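Local atomic coordinates of putative TIM-barrel metal-dependent hydrolase (Mycobacterium avium subsp. paratuberculosis S397, PDB entry 4DZI), a protein that probably catalyses metal-dependent hydrolysis as a member of the amidohydrolase family, with a two-metal site occupied here by cadmium. Residues Arg266-Thr271 and Ser296-Arg301. Numbering follows the deposited sequence. Where two conformers were deposited one is given.
With SO4 (sulfate ion), chain J.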
# COMPACT_ATOMS: atom_id res chain seq x y z
N ARG C 266 -4.69 -2.90 1.46
CA ARG C 266 -4.50 -1.59 0.86
C ARG C 266 -5.80 -0.97 0.39
O ARG C 266 -5.97 0.25 0.41
CB ARG C 266 -3.54 -1.68 -0.33
CG ARG C 266 -2.16 -1.99 0.18
CD ARG C 266 -1.09 -1.95 -0.90
NE ARG C 266 0.22 -1.81 -0.26
CZ ARG C 266 1.37 -1.87 -0.93
NH1 ARG C 266 1.36 -2.06 -2.24
NH2 ARG C 266 2.53 -1.73 -0.29
N ALA C 267 -6.76 -1.79 -0.01
CA ALA C 267 -8.01 -1.20 -0.50
C ALA C 267 -8.74 -0.41 0.57
O ALA C 267 -9.21 0.70 0.30
CB ALA C 267 -8.92 -2.27 -1.14
N ILE C 268 -8.84 -0.96 1.78
CA ILE C 268 -9.59 -0.25 2.83
C ILE C 268 -8.82 1.00 3.30
O ILE C 268 -9.40 2.04 3.53
CB ILE C 268 -9.95 -1.17 4.00
CG1 ILE C 268 -10.94 -0.48 4.96
CG2 ILE C 268 -8.74 -1.63 4.80
CD1 ILE C 268 -12.23 -0.01 4.31
N HIS C 269 -7.50 0.90 3.35
CA HIS C 269 -6.72 2.08 3.70
C HIS C 269 -6.99 3.21 2.72
O HIS C 269 -7.26 4.37 3.13
CB HIS C 269 -5.24 1.72 3.63
CG HIS C 269 -4.32 2.91 3.83
ND1 HIS C 269 -4.02 3.77 2.84
CD2 HIS C 269 -3.66 3.35 4.97
CE1 HIS C 269 -3.20 4.74 3.34
NE2 HIS C 269 -2.97 4.47 4.63
N ASP C 270 -6.87 2.89 1.42
CA ASP C 270 -7.02 3.89 0.37
C ASP C 270 -8.46 4.42 0.29
O ASP C 270 -8.70 5.61 0.05
CB ASP C 270 -6.53 3.36 -0.96
CG ASP C 270 -5.05 2.98 -0.93
OD1 ASP C 270 -4.39 3.25 0.12
OD2 ASP C 270 -4.57 2.41 -1.94
N THR C 271 -9.43 3.54 0.52
CA THR C 271 -10.84 3.95 0.58
C THR C 271 -11.06 4.99 1.68
O THR C 271 -11.74 6.02 1.46
CB THR C 271 -11.71 2.69 0.85
OG1 THR C 271 -11.69 1.88 -0.33
CG2 THR C 271 -13.20 3.05 1.18
N SER C 296 -8.15 -4.32 11.08
CA SER C 296 -8.06 -3.00 11.68
C SER C 296 -6.61 -2.54 11.63
O SER C 296 -6.32 -1.44 12.04
CB SER C 296 -8.54 -3.00 13.15
OG SER C 296 -7.73 -3.82 13.99
N TYR C 297 -5.72 -3.37 11.08
CA TYR C 297 -4.31 -2.96 11.04
C TYR C 297 -4.10 -1.72 10.19
O TYR C 297 -3.11 -1.00 10.37
CB TYR C 297 -3.53 -4.08 10.40
CG TYR C 297 -2.03 -4.01 10.50
CD1 TYR C 297 -1.41 -4.02 11.72
CD2 TYR C 297 -1.25 -4.01 9.35
CE1 TYR C 297 -0.03 -4.01 11.82
CE2 TYR C 297 0.12 -3.99 9.44
CZ TYR C 297 0.73 -4.00 10.67
OH TYR C 297 2.11 -4.02 10.75
N PHE C 298 -4.99 -1.45 9.24
CA PHE C 298 -4.85 -0.26 8.42
C PHE C 298 -4.86 1.07 9.20
O PHE C 298 -4.32 2.09 8.75
CB PHE C 298 -5.90 -0.19 7.30
CG PHE C 298 -7.29 0.20 7.77
CD1 PHE C 298 -7.68 1.54 7.78
CD2 PHE C 298 -8.22 -0.76 8.12
CE1 PHE C 298 -8.95 1.94 8.21
CE2 PHE C 298 -9.48 -0.38 8.53
CZ PHE C 298 -9.86 0.97 8.56
N VAL C 299 -5.51 1.09 10.36
CA VAL C 299 -5.76 2.34 11.07
C VAL C 299 -4.48 3.08 11.42
O VAL C 299 -4.38 4.28 11.25
CB VAL C 299 -6.54 2.06 12.37
CG1 VAL C 299 -6.81 3.34 13.14
CG2 VAL C 299 -7.84 1.35 12.04
N HIS C 300 -3.52 2.36 11.95
CA HIS C 300 -2.38 3.12 12.44
C HIS C 300 -1.58 3.76 11.33
O HIS C 300 -1.10 4.86 11.51
CB HIS C 300 -1.52 2.31 13.40
CG HIS C 300 -0.68 1.30 12.71
ND1 HIS C 300 -1.20 0.17 12.19
CD2 HIS C 300 0.70 1.26 12.48
CE1 HIS C 300 -0.20 -0.55 11.62
NE2 HIS C 300 0.96 0.11 11.81
N ARG C 301 -1.43 3.10 10.18
CA ARG C 301 -0.72 3.76 9.06
C ARG C 301 -1.53 4.91 8.52
O ARG C 301 -0.98 5.93 8.14
CB ARG C 301 -0.43 2.79 7.89
CG ARG C 301 0.42 1.58 8.27
CD ARG C 301 -0.38 0.28 8.13
NE ARG C 301 -0.85 0.14 6.75
CZ ARG C 301 -1.70 -0.81 6.35
NH1 ARG C 301 -2.14 -1.68 7.26
NH2 ARG C 301 -2.12 -0.87 5.07
S SO4 J . 0.63 0.04 3.05
O1 SO4 J . 1.21 1.17 2.34
O2 SO4 J . 1.06 -0.15 4.46
O3 SO4 J . -0.79 0.49 3.17
O4 SO4 J . 0.46 -1.25 2.41
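Ile268 lies against one face of the Phe298 ring: its CG1 sits 4.1 Å from the ring centroid, 21° off the normal, a CH-pi contact. Ile268 CG2 meets the ring near Phe298 CD2, 3.5 Å away. Phe298 takes the crowded rotamer, CG between the backbone N and the carbonyl carbon (chi1 76°), which sets the ring beside Ile268. Next along the helix, His269 packs its CB 4.2 Å from Phe298 CB. ND1 of His269 donates to Asp270 OD1 at 2.8 Å, nearly in the imidazole plane, and this fixes the turn of the ring; a sulfate oxygen, O3, stands loosely off one face. That sulfate, probably from the crystallisation liquor, bridges the two segments. The extended Arg266 gives it a nearly straight bond (NE to O4, 2.7 Å, 173°), whereas Arg301, bent at chi2 and chi3, brings NH2 to O3 at 2.7 Å. Arg305 and, from the second subunit, Arg266 and Arg305 complete this anion site at the dimer interface, where Arg266 also pairs with Asp270 of the other subunit. Inward, Ile268 and Phe298 both rest on strand 289-292, joining helices 266-277 and 298-312, while Phe298 also reaches strand 329-331.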